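OBG-type G domain-containing protein (Pyrococcus horikoshii, PDB 2E87) binds GDP through an Obg-type G domain and is probably a GTPase related to the nucleolar protein NOG1, its cellular role being unknown. Local coordinates at residues 30-35 with 43-48; 20-25 with 131-136; 209-214 with 333-338; 164-169 with 343-348. All blocks are in the same frame, centred on the assembly; numbering follows the deposited sequence.

Interaction 1: 30-35 with 43-48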
# COMPACT_ATOMS: atom_id res chain seq x y z
N SER A 30 -32.58 -26.35 15.79
CA SER A 30 -34.03 -26.48 15.94
C SER A 30 -34.70 -27.02 14.69
O SER A 30 -35.73 -27.67 14.79
CB SER A 30 -34.67 -25.14 16.30
OG SER A 30 -34.55 -24.23 15.22
N SER A 31 -34.11 -26.77 13.52
CA SER A 31 -34.70 -27.26 12.28
C SER A 31 -34.05 -28.56 11.80
O SER A 31 -34.20 -28.96 10.65
CB SER A 31 -34.60 -26.20 11.18
OG SER A 31 -33.26 -26.03 10.77
N PHE A 32 -33.33 -29.22 12.70
CA PHE A 32 -32.66 -30.48 12.41
C PHE A 32 -33.60 -31.57 12.90
O PHE A 32 -34.26 -31.39 13.93
CB PHE A 32 -31.33 -30.54 13.19
CG PHE A 32 -30.54 -31.81 12.98
CD1 PHE A 32 -30.23 -32.26 11.70
CD2 PHE A 32 -30.07 -32.53 14.07
CE1 PHE A 32 -29.45 -33.40 11.52
CE2 PHE A 32 -29.29 -33.67 13.90
CZ PHE A 32 -28.98 -34.11 12.62
N LYS A 33 -33.68 -32.68 12.17
CA LYS A 33 -34.57 -33.78 12.53
C LYS A 33 -33.78 -35.01 13.00
O LYS A 33 -33.62 -35.96 12.25
CB LYS A 33 -35.43 -34.19 11.34
CG LYS A 33 -36.03 -33.04 10.55
CD LYS A 33 -36.99 -32.21 11.38
CE LYS A 33 -37.56 -31.07 10.56
NZ LYS A 33 -38.46 -30.18 11.35
N PRO A 34 -33.28 -34.99 14.24
CA PRO A 34 -32.51 -36.10 14.81
C PRO A 34 -33.11 -37.47 14.47
O PRO A 34 -34.28 -37.57 14.11
CB PRO A 34 -32.53 -35.80 16.30
CG PRO A 34 -32.51 -34.32 16.32
CD PRO A 34 -33.50 -33.95 15.26
N ARG A 35 -32.30 -38.53 14.61
CA ARG A 35 -32.70 -39.89 14.26
C ARG A 35 -33.57 -40.75 15.19
O ARG A 35 -34.78 -40.84 15.00
CB ARG A 35 -31.45 -40.69 13.88
CG ARG A 35 -31.75 -41.95 13.08
CD ARG A 35 -32.59 -41.64 11.85
NE ARG A 35 -32.73 -42.82 10.99
CZ ARG A 35 -33.46 -42.86 9.88
NH1 ARG A 35 -34.13 -41.79 9.47
NH2 ARG A 35 -33.51 -43.98 9.16
N ARG A 43 -27.50 -35.94 21.24
CA ARG A 43 -26.11 -36.12 20.85
C ARG A 43 -25.83 -35.67 19.41
O ARG A 43 -24.78 -35.08 19.14
CB ARG A 43 -25.71 -37.59 21.05
CG ARG A 43 -24.27 -37.93 20.65
CD ARG A 43 -23.84 -39.30 21.18
NE ARG A 43 -24.61 -40.41 20.60
CZ ARG A 43 -25.03 -41.47 21.29
NH1 ARG A 43 -24.77 -41.58 22.60
NH2 ARG A 43 -25.73 -42.42 20.69
N LEU A 44 -26.75 -35.94 18.49
CA LEU A 44 -26.56 -35.53 17.10
C LEU A 44 -26.81 -34.04 16.94
O LEU A 44 -26.36 -33.42 15.99
CB LEU A 44 -27.51 -36.28 16.16
CG LEU A 44 -27.45 -37.80 16.12
CD1 LEU A 44 -28.47 -38.32 15.12
CD2 LEU A 44 -26.05 -38.25 15.73
N ARG A 45 -27.55 -33.46 17.87
CA ARG A 45 -27.83 -32.04 17.81
C ARG A 45 -26.62 -31.29 18.31
O ARG A 45 -26.19 -30.30 17.70
CB ARG A 45 -29.05 -31.67 18.67
CG ARG A 45 -30.37 -31.72 17.94
CD ARG A 45 -31.42 -30.82 18.57
NE ARG A 45 -32.71 -30.95 17.89
CZ ARG A 45 -33.60 -31.91 18.17
NH1 ARG A 45 -33.34 -32.80 19.12
NH2 ARG A 45 -34.73 -31.98 17.48
N GLU A 46 -26.07 -31.76 19.42
CA GLU A 46 -24.91 -31.15 20.03
C GLU A 46 -23.73 -31.22 19.07
O GLU A 46 -22.95 -30.28 18.97
CB GLU A 46 -24.61 -31.86 21.35
CG GLU A 46 -25.75 -31.73 22.35
CD GLU A 46 -25.93 -30.32 22.88
OE1 GLU A 46 -25.64 -29.36 22.14
OE2 GLU A 46 -26.37 -30.16 24.03
N GLU A 47 -23.62 -32.33 18.35
CA GLU A 47 -22.57 -32.49 17.36
C GLU A 47 -22.77 -31.47 16.25
O GLU A 47 -21.81 -30.86 15.76
CB GLU A 47 -22.60 -33.89 16.74
CG GLU A 47 -21.95 -34.95 17.58
CD GLU A 47 -22.18 -36.35 17.04
OE1 GLU A 47 -21.93 -36.58 15.83
OE2 GLU A 47 -22.61 -37.21 17.83
N LEU A 48 -24.03 -31.29 15.84
CA LEU A 48 -24.34 -30.34 14.78
C LEU A 48 -23.96 -28.94 15.25
O LEU A 48 -23.39 -28.17 14.49
CB LEU A 48 -25.82 -30.38 14.42
CG LEU A 48 -26.28 -29.33 13.41
CD1 LEU A 48 -25.57 -29.50 12.06
CD2 LEU A 48 -27.77 -29.44 13.22
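Phe-32 holds CG anti to its own nitrogen (chi1 180°), which swings the ring onto helix 38-67, and Leu-48 of that helix uses the same first torsion (chi1 175°) to lay a methyl over the ring. The methyl, CD2 of Leu-48, sits 4.1 Å from the centroid of the Phe-32 ring, 27° off its normal: a CH-pi contact over the face. At the rim of the same ring, near its plane, come Leu-44 CB, 3.9 Å from Phe-32 CE2, and Arg-45 CG. Leucines one helical turn apart thus offer the aromatic ring both a rim neighbour and a face neighbour. Beyond Phe-32 the chain turns through Pro-34, whose puckered aliphatic ring sets CG against the flat guanidinium of Arg-45. Pro-34 CG lies over the centre of that group, 3.2 Å from Arg-45 CZ, while Pro-34 CD is 3.2 Å from Arg-45 NH2. Arg-45 reaches there with its chain extended from CG to NE, and its NE donates to the carbonyl oxygen of Ala-29 near the end of helix 14-30. An alanine at this position would remove both that hydrogen bond and the guanidinium face that packs on Pro-34, and would probably leave the loop less firmly tied to the helix. Farther on, Leu-44 CD1 touches Arg-35 CB at 4.0 Å. The contact belongs to the helical hairpin formed by helices 14-30 and 38-67 of the NOG1-type N-terminal domain. Cohesion rests on apolar and dispersion contacts, while the Ala-29 carbonyl, near a helix C-terminus, probably eases the charge of Arg-45.

Interaction 2: 20-25 with 131-136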
# COMPACT_ATOMS: atom_id res chain seq x y z
N LYS A 20 -22.73 -14.39 15.95
CA LYS A 20 -23.10 -14.90 14.63
C LYS A 20 -23.06 -16.43 14.67
O LYS A 20 -24.00 -17.10 14.27
CB LYS A 20 -22.13 -14.38 13.57
CG LYS A 20 -22.53 -14.67 12.13
CD LYS A 20 -21.46 -14.15 11.16
CE LYS A 20 -21.96 -14.06 9.73
NZ LYS A 20 -23.09 -13.08 9.62
N ALA A 21 -21.96 -16.96 15.18
CA ALA A 21 -21.78 -18.40 15.26
C ALA A 21 -22.79 -19.11 16.17
O ALA A 21 -23.35 -20.14 15.79
CB ALA A 21 -20.36 -18.70 15.72
N PHE A 22 -23.04 -18.57 17.37
CA PHE A 22 -24.00 -19.22 18.26
C PHE A 22 -25.39 -19.14 17.64
O PHE A 22 -26.13 -20.12 17.61
CB PHE A 22 -23.98 -18.57 19.65
CG PHE A 22 -22.74 -18.84 20.45
CD1 PHE A 22 -22.61 -18.35 21.75
CD2 PHE A 22 -21.68 -19.60 19.92
CE1 PHE A 22 -21.47 -18.60 22.51
CE2 PHE A 22 -20.54 -19.85 20.67
CZ PHE A 22 -20.43 -19.36 21.97
N ARG A 23 -25.73 -17.96 17.13
CA ARG A 23 -27.03 -17.75 16.51
C ARG A 23 -27.25 -18.76 15.39
O ARG A 23 -28.31 -19.36 15.29
CB ARG A 23 -27.13 -16.33 15.95
CG ARG A 23 -28.54 -15.73 16.02
CD ARG A 23 -28.72 -14.53 15.08
NE ARG A 23 -27.64 -13.55 15.19
CZ ARG A 23 -26.76 -13.28 14.23
NH1 ARG A 23 -26.82 -13.92 13.06
NH2 ARG A 23 -25.81 -12.37 14.43
N ARG A 24 -26.24 -18.95 14.54
CA ARG A 24 -26.36 -19.87 13.42
C ARG A 24 -26.47 -21.31 13.90
O ARG A 24 -27.09 -22.15 13.24
CB ARG A 24 -25.18 -19.74 12.46
CG ARG A 24 -25.42 -20.39 11.11
CD ARG A 24 -25.96 -19.39 10.10
NE ARG A 24 -24.91 -18.88 9.22
CZ ARG A 24 -24.66 -17.59 9.01
NH1 ARG A 24 -25.40 -16.66 9.61
NH2 ARG A 24 -23.68 -17.22 8.19
N ALA A 25 -25.85 -21.60 15.03
CA ALA A 25 -25.88 -22.95 15.58
C ALA A 25 -27.26 -23.20 16.17
O ALA A 25 -27.80 -24.30 16.09
CB ALA A 25 -24.79 -23.11 16.64
N GLN A 131 -18.58 -26.77 26.98
CA GLN A 131 -17.15 -26.51 27.08
C GLN A 131 -16.59 -25.98 25.77
O GLN A 131 -15.79 -25.05 25.78
CB GLN A 131 -16.38 -27.77 27.45
CG GLN A 131 -16.57 -28.24 28.87
CD GLN A 131 -15.61 -29.36 29.22
OE1 GLN A 131 -14.38 -29.17 29.18
NE2 GLN A 131 -16.15 -30.54 29.55
N PHE A 132 -17.00 -26.58 24.66
CA PHE A 132 -16.53 -26.17 23.35
C PHE A 132 -16.90 -24.70 23.12
O PHE A 132 -16.04 -23.88 22.78
CB PHE A 132 -17.14 -27.07 22.27
CG PHE A 132 -16.78 -26.66 20.88
CD1 PHE A 132 -15.52 -26.94 20.35
CD2 PHE A 132 -17.70 -25.97 20.09
CE1 PHE A 132 -15.18 -26.53 19.05
CE2 PHE A 132 -17.38 -25.56 18.81
CZ PHE A 132 -16.11 -25.84 18.28
N TYR A 133 -18.17 -24.36 23.33
CA TYR A 133 -18.62 -22.98 23.18
C TYR A 133 -17.69 -22.09 24.02
O TYR A 133 -17.15 -21.10 23.53
CB TYR A 133 -20.06 -22.83 23.68
CG TYR A 133 -21.13 -23.07 22.64
CD1 TYR A 133 -21.05 -24.16 21.77
CD2 TYR A 133 -22.24 -22.23 22.54
CE1 TYR A 133 -22.03 -24.40 20.82
CE2 TYR A 133 -23.25 -22.46 21.59
CZ TYR A 133 -23.13 -23.54 20.74
OH TYR A 133 -24.06 -23.77 19.77
N GLY A 134 -17.51 -22.48 25.28
CA GLY A 134 -16.65 -21.72 26.17
C GLY A 134 -15.27 -21.48 25.58
O GLY A 134 -14.75 -20.36 25.61
N ARG A 135 -14.67 -22.54 25.04
CA ARG A 135 -13.34 -22.43 24.46
C ARG A 135 -13.29 -21.64 23.16
O ARG A 135 -12.31 -20.96 22.89
CB ARG A 135 -12.72 -23.81 24.24
CG ARG A 135 -12.38 -24.55 25.53
CD ARG A 135 -11.55 -25.78 25.24
NE ARG A 135 -11.54 -26.73 26.35
CZ ARG A 135 -11.10 -26.45 27.57
NH1 ARG A 135 -10.64 -25.24 27.85
NH2 ARG A 135 -11.12 -27.39 28.51
N VAL A 136 -14.34 -21.73 22.34
CA VAL A 136 -14.34 -20.99 21.10
C VAL A 136 -14.41 -19.51 21.42
O VAL A 136 -13.65 -18.71 20.87
CB VAL A 136 -15.55 -21.36 20.19
CG1 VAL A 136 -15.57 -20.46 18.98
CG2 VAL A 136 -15.44 -22.81 19.74
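Phe-22 of helix 14-30 lays its ring against that of Tyr-133 of helix 122-142 in an offset stack, the centroids 4.3 Å apart and the planes inclined by 24°. The overlap is uneven: Tyr-133 CD2 stands over the centre of the Phe-22 ring and comes within 3.4 Å of Phe-22 CZ, and Phe-22 CE2 in turn lies over a face of the tyrosine. Both side chains place CG anti to the carbonyl carbon (chi1 -70° in Phe-22 and -89° in Tyr-133), and they reach past one another in opposite directions. With 8.2 Å between the CA atoms of Phe-22 and Tyr-133, two large flat rings suit the spacing, each bridging part of the distance. This is side-chain packing between helices 14-30 and 122-142, which run roughly antiparallel and are distant in sequence, within the elongated helical domain that NOG1-type proteins carry ahead of the G domain. The tyrosine also touches Arg-49 and Val-53 of helix 38-67, so it packs where three helices meet. One turn after Phe-22, Ala-25 points its methyl toward helix 122-142. Its CB is 3.3 Å from Tyr-133 OH, a close approach of methyl and hydroxyl, and 4.4 Å from Tyr-133 CZ. The small side chain suits this place because the phenol end lies close before it.

Interaction 3: 209-214 with 333-338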
# COMPACT_ATOMS: atom_id res chain seq x y z
N PHE A 209 2.04 11.31 -19.64
CA PHE A 209 2.15 11.79 -21.00
C PHE A 209 2.52 10.58 -21.83
O PHE A 209 3.28 9.72 -21.39
CB PHE A 209 3.14 12.96 -21.12
CG PHE A 209 4.57 12.57 -21.14
CD1 PHE A 209 5.14 12.04 -22.29
CD2 PHE A 209 5.37 12.82 -20.05
CE1 PHE A 209 6.49 11.77 -22.34
CE2 PHE A 209 6.73 12.55 -20.09
CZ PHE A 209 7.29 12.02 -21.24
N GLU A 210 1.93 10.49 -23.01
CA GLU A 210 2.16 9.36 -23.87
C GLU A 210 3.09 9.68 -25.02
O GLU A 210 3.04 10.76 -25.59
CB GLU A 210 0.81 8.85 -24.39
CG GLU A 210 0.85 7.54 -25.17
CD GLU A 210 -0.55 6.98 -25.44
OE1 GLU A 210 -1.39 7.69 -26.05
OE2 GLU A 210 -0.80 5.81 -25.05
N ASP A 211 3.99 8.76 -25.33
CA ASP A 211 4.88 8.92 -26.47
C ASP A 211 4.82 7.59 -27.21
O ASP A 211 5.24 6.56 -26.69
CB ASP A 211 6.32 9.19 -26.05
CG ASP A 211 7.22 9.41 -27.25
OD1 ASP A 211 6.92 10.35 -28.02
OD2 ASP A 211 8.20 8.65 -27.42
N GLY A 212 4.31 7.63 -28.44
CA GLY A 212 4.15 6.41 -29.19
C GLY A 212 3.00 5.72 -28.47
O GLY A 212 1.94 6.33 -28.29
N TYR A 213 3.19 4.48 -28.05
CA TYR A 213 2.13 3.81 -27.31
C TYR A 213 2.61 3.55 -25.87
O TYR A 213 2.02 2.77 -25.13
CB TYR A 213 1.70 2.51 -28.02
CG TYR A 213 2.80 1.49 -28.21
CD1 TYR A 213 3.18 0.65 -27.17
CD2 TYR A 213 3.44 1.34 -29.44
CE1 TYR A 213 4.17 -0.32 -27.34
CE2 TYR A 213 4.44 0.37 -29.62
CZ TYR A 213 4.79 -0.45 -28.57
OH TYR A 213 5.73 -1.44 -28.73
N PHE A 214 3.68 4.23 -25.48
CA PHE A 214 4.24 4.10 -24.14
C PHE A 214 3.75 5.24 -23.25
O PHE A 214 3.58 6.38 -23.70
CB PHE A 214 5.77 4.10 -24.18
CG PHE A 214 6.36 3.03 -25.05
CD1 PHE A 214 6.43 3.19 -26.44
CD2 PHE A 214 6.83 1.84 -24.50
CE1 PHE A 214 6.96 2.19 -27.25
CE2 PHE A 214 7.36 0.84 -25.29
CZ PHE A 214 7.42 1.01 -26.67
N THR A 333 15.70 8.81 -21.60
CA THR A 333 16.13 8.15 -20.38
C THR A 333 15.26 6.97 -20.00
O THR A 333 15.77 5.95 -19.54
CB THR A 333 16.11 9.13 -19.17
OG1 THR A 333 16.95 10.26 -19.45
CG2 THR A 333 16.61 8.44 -17.90
N LEU A 334 13.96 7.09 -20.22
CA LEU A 334 13.05 6.04 -19.81
C LEU A 334 12.45 5.10 -20.85
O LEU A 334 11.82 4.11 -20.48
CB LEU A 334 11.94 6.67 -18.97
CG LEU A 334 12.39 7.47 -17.74
CD1 LEU A 334 11.17 7.95 -17.00
CD2 LEU A 334 13.26 6.62 -16.82
N ARG A 335 12.62 5.38 -22.14
CA ARG A 335 12.05 4.50 -23.17
C ARG A 335 12.53 3.05 -23.04
O ARG A 335 11.75 2.12 -23.24
CB ARG A 335 12.35 5.03 -24.57
CG ARG A 335 11.82 4.14 -25.68
CD ARG A 335 11.86 4.86 -27.02
NE ARG A 335 10.53 5.30 -27.41
CZ ARG A 335 9.72 4.62 -28.23
NH1 ARG A 335 10.12 3.47 -28.75
NH2 ARG A 335 8.52 5.10 -28.50
N PRO A 336 13.81 2.85 -22.72
CA PRO A 336 14.25 1.46 -22.59
C PRO A 336 13.48 0.73 -21.49
O PRO A 336 12.95 -0.35 -21.71
CB PRO A 336 15.76 1.58 -22.28
CG PRO A 336 15.95 3.02 -21.89
CD PRO A 336 14.97 3.76 -22.75
N LEU A 337 13.39 1.35 -20.31
CA LEU A 337 12.66 0.74 -19.21
C LEU A 337 11.21 0.50 -19.61
O LEU A 337 10.61 -0.49 -19.22
CB LEU A 337 12.70 1.63 -17.97
CG LEU A 337 11.82 1.11 -16.82
CD1 LEU A 337 12.30 -0.28 -16.42
CD2 LEU A 337 11.87 2.05 -15.63
N ALA A 338 10.64 1.42 -20.39
CA ALA A 338 9.26 1.29 -20.83
C ALA A 338 9.06 0.05 -21.71
O ALA A 338 8.05 -0.64 -21.61
CB ALA A 338 8.83 2.55 -21.59
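Arg-335 and Asp-211 supply the electrostatic part of this contact. Asp-211 OD2 lies 3.7 Å from Arg-335 NH2, a long salt bridge in which the oxygen faces the edge of the guanidinium while the carboxylate plane is turned 84° from it. The arginine leaves its helix with CG opposite the backbone nitrogen and then bends at chi3, which carries the charged end across to the hairpin. A second, weak ion pair links it to Glu-339.

Next comes van der Waals contact of ring on guanidinium. Phe-214 CD1 lies over one face of the Arg-335 guanidinium, 3.5 Å from NH2, with the two planes 62° apart. Apolar packing completes the account: Phe-214 CD2 meets Ala-338 CB at 3.6 Å, and the alanine is small enough to let the ring approach the helix backbone. A serine in place of Phe-214 would probably leave Arg-335 without its aromatic neighbour and open a gap beside Ala-338.

The backbone bonds that shape the hairpin run between Asp-211 and Phe-214, whose N and O atoms pair both ways. Gly-212 takes a positive phi of 72°, which favours glycine, and a side chain there would crowd Arg-335 NH2. The whole is a type II' beta turn joining the neighbouring antiparallel strands 204-211 and 214-220 of the G-domain sheet, packed against helix 323-350.

Interaction 4: 164-169 with 343-348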
# COMPACT_ATOMS: atom_id res chain seq x y z
N ASP A 164 0.30 4.53 -10.61
CA ASP A 164 0.70 3.41 -11.44
C ASP A 164 2.04 2.90 -10.98
O ASP A 164 3.00 3.66 -10.88
CB ASP A 164 0.79 3.84 -12.92
CG ASP A 164 0.80 2.65 -13.87
OD1 ASP A 164 1.69 1.78 -13.73
OD2 ASP A 164 -0.08 2.57 -14.76
N LEU A 165 2.12 1.61 -10.71
CA LEU A 165 3.36 1.04 -10.24
C LEU A 165 4.17 0.25 -11.25
O LEU A 165 5.22 -0.29 -10.90
CB LEU A 165 3.09 0.18 -9.01
CG LEU A 165 2.41 0.95 -7.88
CD1 LEU A 165 2.39 0.09 -6.66
CD2 LEU A 165 3.16 2.24 -7.59
N GLU A 166 3.71 0.18 -12.49
CA GLU A 166 4.47 -0.56 -13.50
C GLU A 166 5.23 0.36 -14.44
O GLU A 166 6.42 0.17 -14.66
CB GLU A 166 3.57 -1.43 -14.37
CG GLU A 166 2.95 -2.63 -13.70
CD GLU A 166 2.43 -3.63 -14.72
OE1 GLU A 166 1.68 -3.23 -15.64
OE2 GLU A 166 2.78 -4.83 -14.60
N ILE A 167 4.54 1.34 -15.00
CA ILE A 167 5.18 2.23 -15.96
C ILE A 167 6.26 3.15 -15.38
O ILE A 167 6.21 3.54 -14.21
CB ILE A 167 4.13 3.06 -16.70
CG1 ILE A 167 3.51 4.09 -15.75
CG2 ILE A 167 3.04 2.13 -17.25
CD1 ILE A 167 2.67 5.12 -16.47
N PRO A 168 7.23 3.54 -16.22
CA PRO A 168 8.31 4.43 -15.74
C PRO A 168 7.73 5.69 -15.11
O PRO A 168 6.79 6.30 -15.64
CB PRO A 168 9.11 4.73 -17.01
CG PRO A 168 8.73 3.60 -17.98
CD PRO A 168 7.26 3.43 -17.69
N THR A 169 8.27 6.09 -13.97
CA THR A 169 7.78 7.30 -13.31
C THR A 169 8.88 8.33 -13.13
O THR A 169 10.02 8.00 -12.80
CB THR A 169 7.17 6.99 -11.91
OG1 THR A 169 6.00 6.20 -12.05
CG2 THR A 169 6.76 8.29 -11.20
N ARG A 343 7.46 -5.71 -22.28
CA ARG A 343 7.81 -7.11 -22.55
C ARG A 343 7.43 -7.99 -21.38
O ARG A 343 6.70 -8.97 -21.52
CB ARG A 343 9.30 -7.27 -22.80
CG ARG A 343 9.83 -6.58 -24.03
CD ARG A 343 11.34 -6.65 -24.03
NE ARG A 343 11.93 -5.66 -24.93
CZ ARG A 343 13.12 -5.10 -24.74
NH1 ARG A 343 13.84 -5.43 -23.67
NH2 ARG A 343 13.58 -4.21 -25.61
N GLU A 344 7.96 -7.63 -20.21
CA GLU A 344 7.70 -8.39 -19.00
C GLU A 344 6.21 -8.54 -18.71
O GLU A 344 5.81 -9.47 -18.01
CB GLU A 344 8.42 -7.74 -17.81
CG GLU A 344 9.93 -7.64 -18.03
CD GLU A 344 10.68 -7.19 -16.80
OE1 GLU A 344 10.31 -6.15 -16.21
OE2 GLU A 344 11.66 -7.87 -16.42
N LYS A 345 5.39 -7.64 -19.25
CA LYS A 345 3.95 -7.75 -19.04
C LYS A 345 3.38 -8.85 -19.94
O LYS A 345 2.50 -9.60 -19.52
CB LYS A 345 3.25 -6.42 -19.33
CG LYS A 345 1.75 -6.47 -19.06
CD LYS A 345 1.19 -5.11 -18.70
CE LYS A 345 -0.26 -5.22 -18.26
NZ LYS A 345 -0.80 -3.91 -17.81
N ILE A 346 3.90 -8.95 -21.16
CA ILE A 346 3.46 -9.98 -22.10
C ILE A 346 4.01 -11.32 -21.61
O ILE A 346 3.43 -12.37 -21.88
CB ILE A 346 3.99 -9.68 -23.52
CG1 ILE A 346 3.23 -8.50 -24.11
CG2 ILE A 346 3.85 -10.90 -24.41
CD1 ILE A 346 1.73 -8.69 -24.16
N GLU A 347 5.12 -11.27 -20.89
CA GLU A 347 5.72 -12.48 -20.36
C GLU A 347 4.87 -13.05 -19.23
O GLU A 347 4.35 -14.16 -19.36
CB GLU A 347 7.13 -12.19 -19.83
CG GLU A 347 8.18 -12.10 -20.92
CD GLU A 347 9.55 -11.72 -20.38
OE1 GLU A 347 9.97 -12.31 -19.35
OE2 GLU A 347 10.20 -10.84 -20.98
N ARG A 348 4.72 -12.30 -18.14
CA ARG A 348 3.94 -12.75 -17.00
C ARG A 348 2.63 -13.38 -17.43
O ARG A 348 2.24 -14.43 -16.91
CB ARG A 348 3.64 -11.60 -16.03
CG ARG A 348 4.62 -11.45 -14.87
CD ARG A 348 5.82 -10.60 -15.26
NE ARG A 348 5.76 -9.22 -14.76
CZ ARG A 348 4.70 -8.41 -14.85
NH1 ARG A 348 3.58 -8.82 -15.43
NH2 ARG A 348 4.77 -7.18 -14.38
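Glu-166 and Lys-345 are the residues of closest backbone approach, their CA atoms 9.1 Å apart, so the loop leading into strand 169-173 and the late part of helix 323-350 are joined by long side chains. The motif across the gap is a salt-bridge network, Glu-166 between Lys-345 and Arg-348, and the loop itself is folded by an Asx turn at Asp-164. Asp-164 OD1 accepts from Glu-166 N at 2.9 Å and, from above the carboxylate plane, from Ile-167 N; this fixes the backbone from which Glu-166 projects. A glutamate suits the place because its extended chain spans the distance and its two oxygens can serve two cations. Lys-345, also extended, crosses it at about a right angle and gives OE1 of Glu-166 a weak bond from NZ at 3.4 Å. Lys-345 and Arg-348 stand one helical turn apart, which puts both on the side facing the loop. The contact lies at the surface, so solvent probably tempers its strength. Arg-348, bent at chi2 and chi3, brings NH2 to Glu-166 OE2 at 3.1 Å, with an N-H...O angle of 162° and the oxygen only 6° out of the guanidinium plane.

Interactions 1 and 2 belong to the N-terminal helical domain, about 15 Å apart between centres; interaction 2 uses helix 14-30, and interaction 1 the loop that follows it and the next helix, 38-67, so along the chain interaction 1 falls between the two segments of interaction 2. Interactions 3 and 4 involve the G domain region, about 11 Å apart between centres, and the segments of interaction 3 fall between those of interaction 4. Both use helix 323-350, and Pro-168 touches Leu-334, Leu-337 and Ala-338 of it. Centres of interactions 1 and 3 are about 66 Å apart. The molecule is therefore elongated, with a helical bundle at one end and a nucleotide-binding domain at the other.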